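Local structure of fucoxanthin chlorophyll a/c-binding protein Lhcq3 (Chaetoceros gracilis, 6L4U) at residues Y80-G84 with A85-F89; S95-S98 with F99-S103; G193-P196 with A197-N200. The protein binds chlorophylls a and c1 together with fucoxanthin-type and related carotenoids, and probably harvests light within a diatom antenna. One frame throughout, in Å; residues are numbered along the deposited sequence.

Contact 1. Residues Y80-G84 with A85-F89; sequences YLVQG and AGIHF. With CLA (chlorophyll a), chain B.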
loop_
_atom_site.group_PDB
_atom_site.type_symbol
_atom_site.label_atom_id
_atom_site.label_comp_id
_atom_site.label_asym_id
_atom_site.label_seq_id
_atom_site.Cartn_x
_atom_site.Cartn_y
_atom_site.Cartn_z
ATOM N N TYR X 80 -53.983 -49.038 49.946
ATOM C CA TYR X 80 -54.734 -48.074 50.738
ATOM C C TYR X 80 -55.500 -48.749 51.864
ATOM O O TYR X 80 -55.650 -48.163 52.941
ATOM C CB TYR X 80 -55.694 -47.289 49.848
ATOM C CG TYR X 80 -56.021 -45.916 50.383
ATOM C CD1 TYR X 80 -55.234 -44.819 50.059
ATOM C CD2 TYR X 80 -57.112 -45.718 51.216
ATOM C CE1 TYR X 80 -55.528 -43.560 50.548
ATOM C CE2 TYR X 80 -57.414 -44.464 51.711
ATOM C CZ TYR X 80 -56.619 -43.391 51.373
ATOM O OH TYR X 80 -56.916 -42.143 51.864
ATOM N N LEU X 81 -55.992 -49.968 51.638
ATOM C CA LEU X 81 -56.745 -50.675 52.668
ATOM C C LEU X 81 -55.836 -51.196 53.772
ATOM O O LEU X 81 -56.235 -51.235 54.941
ATOM C CB LEU X 81 -57.531 -51.825 52.043
ATOM C CG LEU X 81 -58.792 -51.426 51.278
ATOM C CD1 LEU X 81 -59.488 -52.654 50.726
ATOM C CD2 LEU X 81 -59.728 -50.621 52.153
ATOM N N VAL X 82 -54.614 -51.593 53.425
ATOM C CA VAL X 82 -53.697 -52.138 54.418
ATOM C C VAL X 82 -53.065 -51.015 55.231
ATOM O O VAL X 82 -53.061 -51.046 56.467
ATOM C CB VAL X 82 -52.638 -53.019 53.732
ATOM C CG1 VAL X 82 -51.439 -53.239 54.631
ATOM C CG2 VAL X 82 -53.248 -54.351 53.328
ATOM N N GLN X 83 -52.538 -49.995 54.552
ATOM C CA GLN X 83 -51.892 -48.898 55.264
ATOM C C GLN X 83 -52.909 -47.975 55.919
ATOM O O GLN X 83 -52.565 -47.239 56.850
ATOM C CB GLN X 83 -50.993 -48.114 54.311
ATOM C CG GLN X 83 -49.877 -48.943 53.706
ATOM C CD GLN X 83 -49.401 -48.403 52.373
ATOM O OE1 GLN X 83 -49.332 -49.132 51.385
ATOM N NE2 GLN X 83 -49.070 -47.121 52.338
ATOM N N GLY X 84 -54.159 -47.998 55.453
ATOM C CA GLY X 84 -55.194 -47.187 56.067
ATOM C C GLY X 84 -55.679 -47.720 57.395
ATOM O O GLY X 84 -56.177 -46.946 58.218
ATOM N N ALA X 85 -55.542 -49.027 57.624
ATOM C CA ALA X 85 -55.917 -49.610 58.905
ATOM C C ALA X 85 -54.877 -49.359 59.982
ATOM O O ALA X 85 -55.233 -48.957 61.094
ATOM C CB ALA X 85 -56.120 -51.115 58.760
ATOM N N GLY X 86 -53.606 -49.578 59.671
ATOM C CA GLY X 86 -52.556 -49.613 60.661
ATOM C C GLY X 86 -51.624 -50.792 60.529
ATOM O O GLY X 86 -50.671 -50.894 61.311
ATOM N N ILE X 87 -51.878 -51.694 59.581
ATOM C CA ILE X 87 -50.926 -52.756 59.282
ATOM C C ILE X 87 -49.683 -52.130 58.671
ATOM O O ILE X 87 -49.752 -51.469 57.629
ATOM C CB ILE X 87 -51.529 -53.803 58.337
ATOM C CG1 ILE X 87 -52.713 -54.511 58.985
ATOM C CG2 ILE X 87 -50.470 -54.809 57.919
ATOM C CD1 ILE X 87 -54.034 -54.143 58.377
ATOM N N HIS X 88 -48.543 -52.324 59.322
ATOM C CA HIS X 88 -47.292 -51.798 58.814
ATOM C C HIS X 88 -46.153 -52.702 59.252
ATOM O O HIS X 88 -46.264 -53.451 60.224
ATOM C CB HIS X 88 -47.048 -50.357 59.278
ATOM C CG HIS X 88 -46.809 -50.225 60.748
ATOM N ND1 HIS X 88 -45.553 -50.312 61.308
ATOM C CD2 HIS X 88 -47.664 -50.007 61.773
ATOM C CE1 HIS X 88 -45.645 -50.156 62.615
ATOM N NE2 HIS X 88 -46.915 -49.968 62.924
ATOM N N PHE X 89 -45.055 -52.615 58.509
ATOM C CA PHE X 89 -43.897 -53.452 58.747
ATOM C C PHE X 89 -43.216 -53.063 60.055
ATOM O O PHE X 89 -43.250 -51.901 60.462
ATOM C CB PHE X 89 -42.919 -53.327 57.582
ATOM C CG PHE X 89 -43.370 -54.036 56.339
ATOM C CD1 PHE X 89 -43.974 -55.282 56.420
ATOM C CD2 PHE X 89 -43.199 -53.457 55.094
ATOM C CE1 PHE X 89 -44.390 -55.940 55.280
ATOM C CE2 PHE X 89 -43.615 -54.107 53.950
ATOM C CZ PHE X 89 -44.211 -55.351 54.043
HETATM MG MG CLA B . -47.693 -50.304 50.554
HETATM C CHA CLA B . -45.757 -49.488 53.278
HETATM C CHB CLA B . -46.448 -47.588 48.973
HETATM C CHC CLA B . -49.106 -51.472 47.725
HETATM C CHD CLA B . -48.661 -53.416 52.302
HETATM N NA CLA B . -46.316 -48.827 51.009
HETATM C C1A CLA B . -45.706 -48.566 52.098
HETATM C C2A CLA B . -44.844 -47.332 52.107
HETATM C C3A CLA B . -45.152 -46.728 50.765
HETATM C C4A CLA B . -46.039 -47.792 50.217
HETATM C CMA CLA B . -45.936 -45.440 50.960
HETATM C CAA CLA B . -43.387 -47.595 51.694
HETATM C CBA CLA B . -42.524 -48.757 52.184
HETATM C CGA CLA B . -42.792 -50.119 51.573
HETATM O O1A CLA B . -42.137 -51.071 51.956
HETATM O O2A CLA B . -43.797 -50.381 50.558
HETATM N NB CLA B . -47.747 -49.626 48.635
HETATM C C1B CLA B . -47.287 -48.470 48.167
HETATM C C2B CLA B . -47.601 -48.175 46.747
HETATM C C3B CLA B . -48.402 -49.369 46.389
HETATM C C4B CLA B . -48.419 -50.179 47.631
HETATM C CMB CLA B . -47.219 -46.974 45.925
HETATM C CAB CLA B . -49.059 -49.732 45.115
HETATM C CBB CLA B . -49.876 -48.907 44.503
HETATM N NC CLA B . -48.662 -52.069 50.130
HETATM C C1C CLA B . -49.163 -52.340 48.913
HETATM C C2C CLA B . -49.832 -53.656 48.798
HETATM C C3C CLA B . -49.699 -54.220 50.153
HETATM C C4C CLA B . -48.969 -53.157 50.882
HETATM C CMC CLA B . -50.493 -54.268 47.595
HETATM C CAC CLA B . -50.182 -55.550 50.669
HETATM C CBC CLA B . -49.042 -56.511 50.419
HETATM N ND CLA B . -47.347 -51.301 52.294
HETATM C C1D CLA B . -47.767 -52.484 52.986
HETATM C C2D CLA B . -47.236 -52.646 54.364
HETATM C C3D CLA B . -46.420 -51.406 54.462
HETATM C C4D CLA B . -46.541 -50.730 53.260
HETATM C CMD CLA B . -47.358 -53.655 55.470
HETATM C CAD CLA B . -45.512 -50.611 55.324
HETATM O OBD CLA B . -45.153 -50.901 56.516
HETATM C CBD CLA B . -45.108 -49.388 54.610
HETATM C CGD CLA B . -45.702 -48.248 55.371
HETATM O O1D CLA B . -44.983 -47.415 55.887
HETATM O O2D CLA B . -47.140 -48.113 55.494
HETATM C CED CLA B . -47.683 -46.853 55.871
HETATM C C1 CLA B . -44.409 -51.669 50.588
HETATM C C2 CLA B . -44.386 -52.369 49.252
HETATM C C3 CLA B . -44.989 -53.556 49.074
HETATM C C4 CLA B . -45.696 -54.249 50.200
HETATM C C5 CLA B . -44.949 -54.234 47.731
HETATM C C6 CLA B . -46.053 -53.775 46.789
HETATM C C7 CLA B . -46.591 -54.944 45.974
HETATM C C8 CLA B . -45.505 -55.627 45.147
HETATM C C9 CLA B . -44.995 -54.704 44.048
HETATM C C10 CLA B . -46.059 -56.903 44.528
HETATM C C11 CLA B . -45.413 -58.169 45.087
HETATM C C12 CLA B . -45.816 -58.487 46.529
HETATM C C13 CLA B . -47.090 -59.329 46.699
HETATM C C14 CLA B . -47.377 -60.254 45.518
HETATM C C15 CLA B . -48.298 -58.442 46.997
HETATM C C16 CLA B . -49.365 -59.190 47.786
HETATM C C17 CLA B . -50.766 -58.685 47.459
HETATM C C18 CLA B . -51.836 -59.417 48.266
HETATM C C19 CLA B . -51.746 -59.083 49.751
HETATM C C20 CLA B . -51.767 -60.925 48.051
#

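Contact 2. Residues S95-S98 with F99-S103; sequences SDVS and FESLS. With CLA (chlorophyll a), chain B.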
loop_
_atom_site.group_PDB
_atom_site.type_symbol
_atom_site.label_atom_id
_atom_site.label_comp_id
_atom_site.label_asym_id
_atom_site.label_seq_id
_atom_site.Cartn_x
_atom_site.Cartn_y
_atom_site.Cartn_z
ATOM N N SER X 95 -32.902 -44.610 57.894
ATOM C CA SER X 95 -32.158 -44.244 59.092
ATOM C C SER X 95 -32.959 -43.343 60.021
ATOM O O SER X 95 -32.766 -43.404 61.240
ATOM C CB SER X 95 -30.852 -43.552 58.705
ATOM O OG SER X 95 -29.901 -44.490 58.233
ATOM N N ASP X 96 -33.856 -42.517 59.482
ATOM C CA ASP X 96 -34.616 -41.582 60.291
ATOM C C ASP X 96 -36.125 -41.704 60.138
ATOM O O ASP X 96 -36.855 -41.006 60.849
ATOM C CB ASP X 96 -34.200 -40.139 59.968
ATOM C CG ASP X 96 -32.775 -39.839 60.379
ATOM O OD1 ASP X 96 -32.276 -40.486 61.325
ATOM O OD2 ASP X 96 -32.151 -38.953 59.760
ATOM N N VAL X 97 -36.617 -42.553 59.241
ATOM C CA VAL X 97 -38.048 -42.719 59.020
ATOM C C VAL X 97 -38.411 -44.159 59.344
ATOM O O VAL X 97 -37.942 -45.092 58.682
ATOM C CB VAL X 97 -38.451 -42.359 57.581
ATOM C CG1 VAL X 97 -39.907 -42.719 57.330
ATOM C CG2 VAL X 97 -38.210 -40.887 57.315
ATOM N N SER X 98 -39.232 -44.339 60.370
ATOM C CA SER X 98 -39.762 -45.644 60.715
ATOM C C SER X 98 -41.091 -45.870 60.011
ATOM O O SER X 98 -41.657 -44.966 59.393
ATOM C CB SER X 98 -39.955 -45.773 62.224
ATOM O OG SER X 98 -40.982 -44.907 62.674
ATOM N N PHE X 99 -41.598 -47.096 60.123
ATOM C CA PHE X 99 -42.945 -47.364 59.634
ATOM C C PHE X 99 -44.000 -46.893 60.624
ATOM O O PHE X 99 -45.191 -46.877 60.295
ATOM C CB PHE X 99 -43.124 -48.851 59.352
ATOM C CG PHE X 99 -42.135 -49.416 58.371
ATOM C CD1 PHE X 99 -42.366 -49.330 57.010
ATOM C CD2 PHE X 99 -40.990 -50.057 58.812
ATOM C CE1 PHE X 99 -41.468 -49.860 56.103
ATOM C CE2 PHE X 99 -40.085 -50.589 57.912
ATOM C CZ PHE X 99 -40.326 -50.491 56.556
ATOM N N GLU X 100 -43.584 -46.532 61.844
ATOM C CA GLU X 100 -44.517 -46.034 62.848
ATOM C C GLU X 100 -45.099 -44.686 62.440
ATOM O O GLU X 100 -46.285 -44.420 62.667
ATOM C CB GLU X 100 -43.809 -45.911 64.198
ATOM C CG GLU X 100 -43.300 -47.222 64.793
ATOM C CD GLU X 100 -44.412 -48.134 65.278
ATOM O OE1 GLU X 100 -45.470 -47.621 65.696
ATOM O OE2 GLU X 100 -44.216 -49.367 65.261
ATOM N N SER X 101 -44.280 -43.823 61.838
ATOM C CA SER X 101 -44.743 -42.500 61.451
ATOM C C SER X 101 -45.540 -42.517 60.154
ATOM O O SER X 101 -46.437 -41.685 59.983
ATOM C CB SER X 101 -43.554 -41.551 61.318
ATOM O OG SER X 101 -42.555 -42.112 60.488
ATOM N N LEU X 102 -45.236 -43.438 59.240
ATOM C CA LEU X 102 -45.949 -43.479 57.971
ATOM C C LEU X 102 -47.334 -44.089 58.111
ATOM O O LEU X 102 -48.259 -43.682 57.401
ATOM C CB LEU X 102 -45.142 -44.260 56.938
ATOM C CG LEU X 102 -43.738 -43.736 56.663
ATOM C CD1 LEU X 102 -42.927 -44.793 55.963
ATOM C CD2 LEU X 102 -43.808 -42.483 55.826
ATOM N N SER X 103 -47.498 -45.061 59.010
ATOM C CA SER X 103 -48.824 -45.607 59.264
ATOM C C SER X 103 -49.677 -44.658 60.089
ATOM O O SER X 103 -50.904 -44.785 60.090
ATOM C CB SER X 103 -48.715 -46.960 59.964
ATOM O OG SER X 103 -49.998 -47.509 60.203
HETATM MG MG CLA B . -47.693 -50.304 50.554
HETATM C CHA CLA B . -45.757 -49.488 53.278
HETATM C CHB CLA B . -46.448 -47.588 48.973
HETATM C CHC CLA B . -49.106 -51.472 47.725
HETATM C CHD CLA B . -48.661 -53.416 52.302
HETATM N NA CLA B . -46.316 -48.827 51.009
HETATM C C1A CLA B . -45.706 -48.566 52.098
HETATM C C2A CLA B . -44.844 -47.332 52.107
HETATM C C3A CLA B . -45.152 -46.728 50.765
HETATM C C4A CLA B . -46.039 -47.792 50.217
HETATM C CMA CLA B . -45.936 -45.440 50.960
HETATM C CAA CLA B . -43.387 -47.595 51.694
HETATM C CBA CLA B . -42.524 -48.757 52.184
HETATM C CGA CLA B . -42.792 -50.119 51.573
HETATM O O1A CLA B . -42.137 -51.071 51.956
HETATM O O2A CLA B . -43.797 -50.381 50.558
HETATM N NB CLA B . -47.747 -49.626 48.635
HETATM C C1B CLA B . -47.287 -48.470 48.167
HETATM C C2B CLA B . -47.601 -48.175 46.747
HETATM C C3B CLA B . -48.402 -49.369 46.389
HETATM C C4B CLA B . -48.419 -50.179 47.631
HETATM C CMB CLA B . -47.219 -46.974 45.925
HETATM C CAB CLA B . -49.059 -49.732 45.115
HETATM C CBB CLA B . -49.876 -48.907 44.503
HETATM N NC CLA B . -48.662 -52.069 50.130
HETATM C C1C CLA B . -49.163 -52.340 48.913
HETATM C C2C CLA B . -49.832 -53.656 48.798
HETATM C C3C CLA B . -49.699 -54.220 50.153
HETATM C C4C CLA B . -48.969 -53.157 50.882
HETATM C CMC CLA B . -50.493 -54.268 47.595
HETATM C CAC CLA B . -50.182 -55.550 50.669
HETATM C CBC CLA B . -49.042 -56.511 50.419
HETATM N ND CLA B . -47.347 -51.301 52.294
HETATM C C1D CLA B . -47.767 -52.484 52.986
HETATM C C2D CLA B . -47.236 -52.646 54.364
HETATM C C3D CLA B . -46.420 -51.406 54.462
HETATM C C4D CLA B . -46.541 -50.730 53.260
HETATM C CMD CLA B . -47.358 -53.655 55.470
HETATM C CAD CLA B . -45.512 -50.611 55.324
HETATM O OBD CLA B . -45.153 -50.901 56.516
HETATM C CBD CLA B . -45.108 -49.388 54.610
HETATM C CGD CLA B . -45.702 -48.248 55.371
HETATM O O1D CLA B . -44.983 -47.415 55.887
HETATM O O2D CLA B . -47.140 -48.113 55.494
HETATM C CED CLA B . -47.683 -46.853 55.871
HETATM C C1 CLA B . -44.409 -51.669 50.588
HETATM C C2 CLA B . -44.386 -52.369 49.252
HETATM C C3 CLA B . -44.989 -53.556 49.074
HETATM C C4 CLA B . -45.696 -54.249 50.200
HETATM C C5 CLA B . -44.949 -54.234 47.731
HETATM C C6 CLA B . -46.053 -53.775 46.789
HETATM C C7 CLA B . -46.591 -54.944 45.974
HETATM C C8 CLA B . -45.505 -55.627 45.147
HETATM C C9 CLA B . -44.995 -54.704 44.048
HETATM C C10 CLA B . -46.059 -56.903 44.528
HETATM C C11 CLA B . -45.413 -58.169 45.087
HETATM C C12 CLA B . -45.816 -58.487 46.529
HETATM C C13 CLA B . -47.090 -59.329 46.699
HETATM C C14 CLA B . -47.377 -60.254 45.518
HETATM C C15 CLA B . -48.298 -58.442 46.997
HETATM C C16 CLA B . -49.365 -59.190 47.786
HETATM C C17 CLA B . -50.766 -58.685 47.459
HETATM C C18 CLA B . -51.836 -59.417 48.266
HETATM C C19 CLA B . -51.746 -59.083 49.751
HETATM C C20 CLA B . -51.767 -60.925 48.051
#

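Contact 3. Residues G193-P196 with A197-N200; sequences GSVP and ALTN. With KC1 (Chlorophyll c1), chain C.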
loop_
_atom_site.group_PDB
_atom_site.type_symbol
_atom_site.label_atom_id
_atom_site.label_comp_id
_atom_site.label_asym_id
_atom_site.label_seq_id
_atom_site.Cartn_x
_atom_site.Cartn_y
_atom_site.Cartn_z
ATOM N N GLY X 193 -68.025 -37.201 51.228
ATOM C CA GLY X 193 -69.375 -37.477 50.794
ATOM C C GLY X 193 -69.514 -37.833 49.332
ATOM O O GLY X 193 -70.646 -37.960 48.849
ATOM N N SER X 194 -68.399 -37.990 48.613
ATOM C CA SER X 194 -68.458 -38.394 47.213
ATOM C C SER X 194 -68.937 -39.829 47.075
ATOM O O SER X 194 -69.680 -40.160 46.146
ATOM C CB SER X 194 -67.087 -38.231 46.570
ATOM O OG SER X 194 -66.784 -36.867 46.365
ATOM N N VAL X 195 -68.520 -40.692 47.992
ATOM C CA VAL X 195 -68.982 -42.071 48.065
ATOM C C VAL X 195 -69.682 -42.255 49.412
ATOM O O VAL X 195 -69.160 -41.820 50.451
ATOM C CB VAL X 195 -67.829 -43.064 47.846
ATOM C CG1 VAL X 195 -66.636 -42.758 48.735
ATOM C CG2 VAL X 195 -68.292 -44.488 48.064
ATOM N N PRO X 196 -70.897 -42.812 49.439
ATOM C CA PRO X 196 -71.639 -42.891 50.708
ATOM C C PRO X 196 -71.095 -43.915 51.688
ATOM O O PRO X 196 -71.466 -43.867 52.865
ATOM C CB PRO X 196 -73.060 -43.256 50.261
ATOM C CG PRO X 196 -72.889 -43.882 48.920
ATOM C CD PRO X 196 -71.740 -43.169 48.286
ATOM N N ALA X 197 -70.236 -44.834 51.257
ATOM C CA ALA X 197 -69.759 -45.863 52.169
ATOM C C ALA X 197 -68.467 -45.485 52.877
ATOM O O ALA X 197 -67.982 -46.267 53.699
ATOM C CB ALA X 197 -69.561 -47.179 51.421
ATOM N N LEU X 198 -67.899 -44.320 52.585
ATOM C CA LEU X 198 -66.614 -43.912 53.138
ATOM C C LEU X 198 -66.679 -42.507 53.721
ATOM O O LEU X 198 -65.691 -41.770 53.716
ATOM C CB LEU X 198 -65.516 -43.996 52.080
ATOM C CG LEU X 198 -65.154 -45.386 51.556
ATOM C CD1 LEU X 198 -64.336 -45.278 50.286
ATOM C CD2 LEU X 198 -64.410 -46.179 52.608
ATOM N N THR X 199 -67.847 -42.117 54.234
ATOM C CA THR X 199 -68.027 -40.752 54.722
ATOM C C THR X 199 -67.312 -40.539 56.052
ATOM O O THR X 199 -66.447 -39.664 56.173
ATOM C CB THR X 199 -69.515 -40.437 54.859
ATOM O OG1 THR X 199 -70.045 -41.125 55.998
ATOM C CG2 THR X 199 -70.264 -40.869 53.613
ATOM N N ASN X 200 -67.655 -41.335 57.061
ATOM C CA ASN X 200 -67.061 -41.215 58.391
ATOM C C ASN X 200 -65.959 -42.239 58.614
ATOM O O ASN X 200 -65.825 -42.804 59.702
ATOM C CB ASN X 200 -68.132 -41.332 59.468
ATOM C CG ASN X 200 -69.165 -42.392 59.152
ATOM O OD1 ASN X 200 -68.903 -43.338 58.409
ATOM N ND2 ASN X 200 -70.345 -42.244 59.727
HETATM N NB KC1 C . -70.952 -42.067 44.556
HETATM N ND KC1 C . -68.919 -38.689 43.627
HETATM C C1A KC1 C . -71.781 -37.956 44.862
HETATM C C1B KC1 C . -72.230 -42.191 44.892
HETATM C C1C KC1 C . -68.190 -42.588 43.332
HETATM C C1D KC1 C . -67.633 -38.331 43.097
HETATM C C2A KC1 C . -73.110 -37.515 45.448
HETATM C C2B KC1 C . -72.792 -43.558 44.803
HETATM C C2C KC1 C . -66.945 -43.083 42.706
HETATM C C2D KC1 C . -67.339 -36.881 43.024
HETATM C C3A KC1 C . -73.778 -38.848 45.721
HETATM C C3B KC1 C . -71.620 -44.333 44.344
HETATM C C3C KC1 C . -66.221 -41.845 42.377
HETATM C C3D KC1 C . -68.611 -36.354 43.581
HETATM C C4A KC1 C . -72.730 -39.766 45.213
HETATM C C4B KC1 C . -70.542 -43.298 44.234
HETATM C C4C KC1 C . -67.149 -40.788 42.858
HETATM C C4D KC1 C . -69.434 -37.429 43.879
HETATM C CAA KC1 C . -74.012 -36.766 44.451
HETATM C CAB KC1 C . -71.575 -45.796 44.072
HETATM C CAC KC1 C . -64.876 -41.698 41.713
HETATM C CAD KC1 C . -69.343 -35.119 43.923
HETATM C CBA KC1 C . -75.489 -36.654 44.847
HETATM C CBB KC1 C . -70.567 -46.587 44.385
HETATM C CBC KC1 C . -65.169 -41.511 40.242
HETATM C CBD KC1 C . -70.665 -35.479 44.474
HETATM C CED KC1 C . -69.645 -34.176 47.943
HETATM C CGA KC1 C . -75.725 -35.946 46.168
HETATM C CGD KC1 C . -70.752 -34.943 45.867
HETATM C CHA KC1 C . -70.716 -36.971 44.446
HETATM C CHB KC1 C . -73.046 -41.053 45.303
HETATM C CHC KC1 C . -69.168 -43.577 43.797
HETATM C CHD KC1 C . -66.720 -39.388 42.677
HETATM C CMA KC1 C . -73.875 -39.060 47.226
HETATM C CMB KC1 C . -74.187 -44.027 45.105
HETATM C CMC KC1 C . -66.525 -44.503 42.466
HETATM C CMD KC1 C . -66.196 -36.014 42.570
HETATM N NA KC1 C . -71.607 -39.224 44.741
HETATM N NC KC1 C . -68.298 -41.253 43.410
HETATM O O1A KC1 C . -76.734 -36.179 46.814
HETATM O O1D KC1 C . -71.810 -34.514 46.290
HETATM O O2A KC1 C . -74.768 -34.992 46.704
HETATM O O2D KC1 C . -69.580 -34.897 46.718
HETATM O OBD KC1 C . -68.885 -33.934 43.775
HETATM MG MG KC1 C . -69.910 -40.332 44.298
#

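Contact 1. Residues Y80-G84 with A85-F89
V82 O takes two weak backbone bonds, from A85 N and from I87 N, each 3.4 Å long and bent. Both converge on one carbonyl as the chain leaves helix 56-85. G86, with a positive phi, is the residue where the helical path breaks. The helix therefore ends at a glycine with a weak 6→1 bond, I87 N to V82 O, but G86 N stays 3.8 Å from Q83 O, and the 5→2 bond of a full Schellman motif is not made. Apolar contact runs alongside: V82 CG1, anti to its own backbone nitrogen (chi1 162°), meets I87 CB at 3.7 Å while the two side chains cross at roughly a right angle. The same methyl faces the chlorophyll a ring at CHD. In this three-helix light-harvesting fold the helix end thus doubles as a pigment site, where the extended side chain of Q83 brings its amide to the magnesium. On the loop side, F89 N gives the chlorophyll OBD a short, nearly straight bond (2.6 Å, 174°), and the F89 ring lies with one face against methyl CMD, 3.7 Å from the ring plane. Replacing F89 by alanine would probably leave CMD without the ring face packed against it and let that edge of the macrocycle shift. H88 ND1 bonds F89 O at 2.9 Å, coming from above the carbonyl plane.

Contact 2. Residues S95-S98 with F99-S103
L102 reaches back to the residues just before its helix, V97 and the N-cap S98. Its CB lies 3.3 Å from O1D of the methyl ester of chlorophyll a. With CG set opposite the carbonyl carbon and beside the backbone nitrogen (chi1 -58°), the branch point comes over S98 O at 3.6 Å. Beyond it, CD1 is wedged between pigment and protein: O1D is 3.3 Å away, S98 O lies near it too, and V97 CG1 is at 3.9 Å, the valine and leucine side chains lying nearly perpendicular. CD2 approaches that same valine methyl more loosely. The turn is the start of the short, weakly bonded helix 99-103, in the connection that follows helix 56-85. S98 OG, lodged between its backbone nitrogen and carbonyl, accepts a weak capping bond from E100 N (3.2 Å, 131°) and brushes E100 CB. S98 O is used as well, taking a weak bond of 3.2 Å from S101 OG, so both oxygens of the cap residue are engaged. F99 points its ring to the pigment instead: CD1 comes within 3.2 Å of OBD, and CGD lies in plane at the ring edge. H88 and L93 also pack against the F99 side chain.

Contact 3. Residues G193-P196 with A197-N200
G193 CA faces the methyl CG2 of T199, a loose approach of 4.5 Å. With a phi of 89°, this position would jam any CB against the preceding carbonyl, which accounts for the glycine. S194 turns to the pigment: its carbonyl oxygen binds the magnesium of chlorophyll c1 at 1.9 Å, so the metal is held by backbone and not by a side chain. CB of S194 lies over the ND side of the macrocycle, and OG sits near C2D and C3D, where a hydrogen bond to I191 O fixes its rotation. V195 packs against L198. Its CG1 occupies the cramped place between backbone nitrogen and carbonyl (chi1 50°) and from there meets both CB and CD1 of L198, each at 3.7 Å, the side chains lying at a slant to each other. V195 through L198 form a type I beta turn by backbone angles, the end CA atoms 5.9 Å apart, but V195 O and L198 N are not hydrogen-bonded. This turn lies in the C-terminal loop after helix 161-190, whose A188 and F185 back V195 and L198 respectively, and a fucoxanthin touches all four of its residues. P196 lays its ring against the chlorophyll, CD at 3.6 Å from C1B and CG toward methyl CMB. P196 O lies 3.3 Å from T199 CG2; V195 O reaches that methyl too, at 3.5 Å, so one methyl packs against two carbonyl oxygens. T199 OG1 makes a weak hydrogen bond to a bound detergent.

In the fold
Contacts 1 and 2 are neighbours in series, their centres about 13 Å apart, and they share one chlorophyll a: residues 80-89 supply the side chain at its magnesium and a backbone bond, residues 95-103 pack round its methyl ester and keto oxygen. H88 and F89 touch F99 and E100, joining the two directly. Contact 1 is largely at the surface and contact 2 partly buried, both relying on weak backbone or serine bonds at helix ends. Contact 3, centred about 19 Å from contact 1 and about 29 Å from contact 2, touches neither. It is buried, depends on apolar packing, and serves a chlorophyll c1 through a main-chain carbonyl.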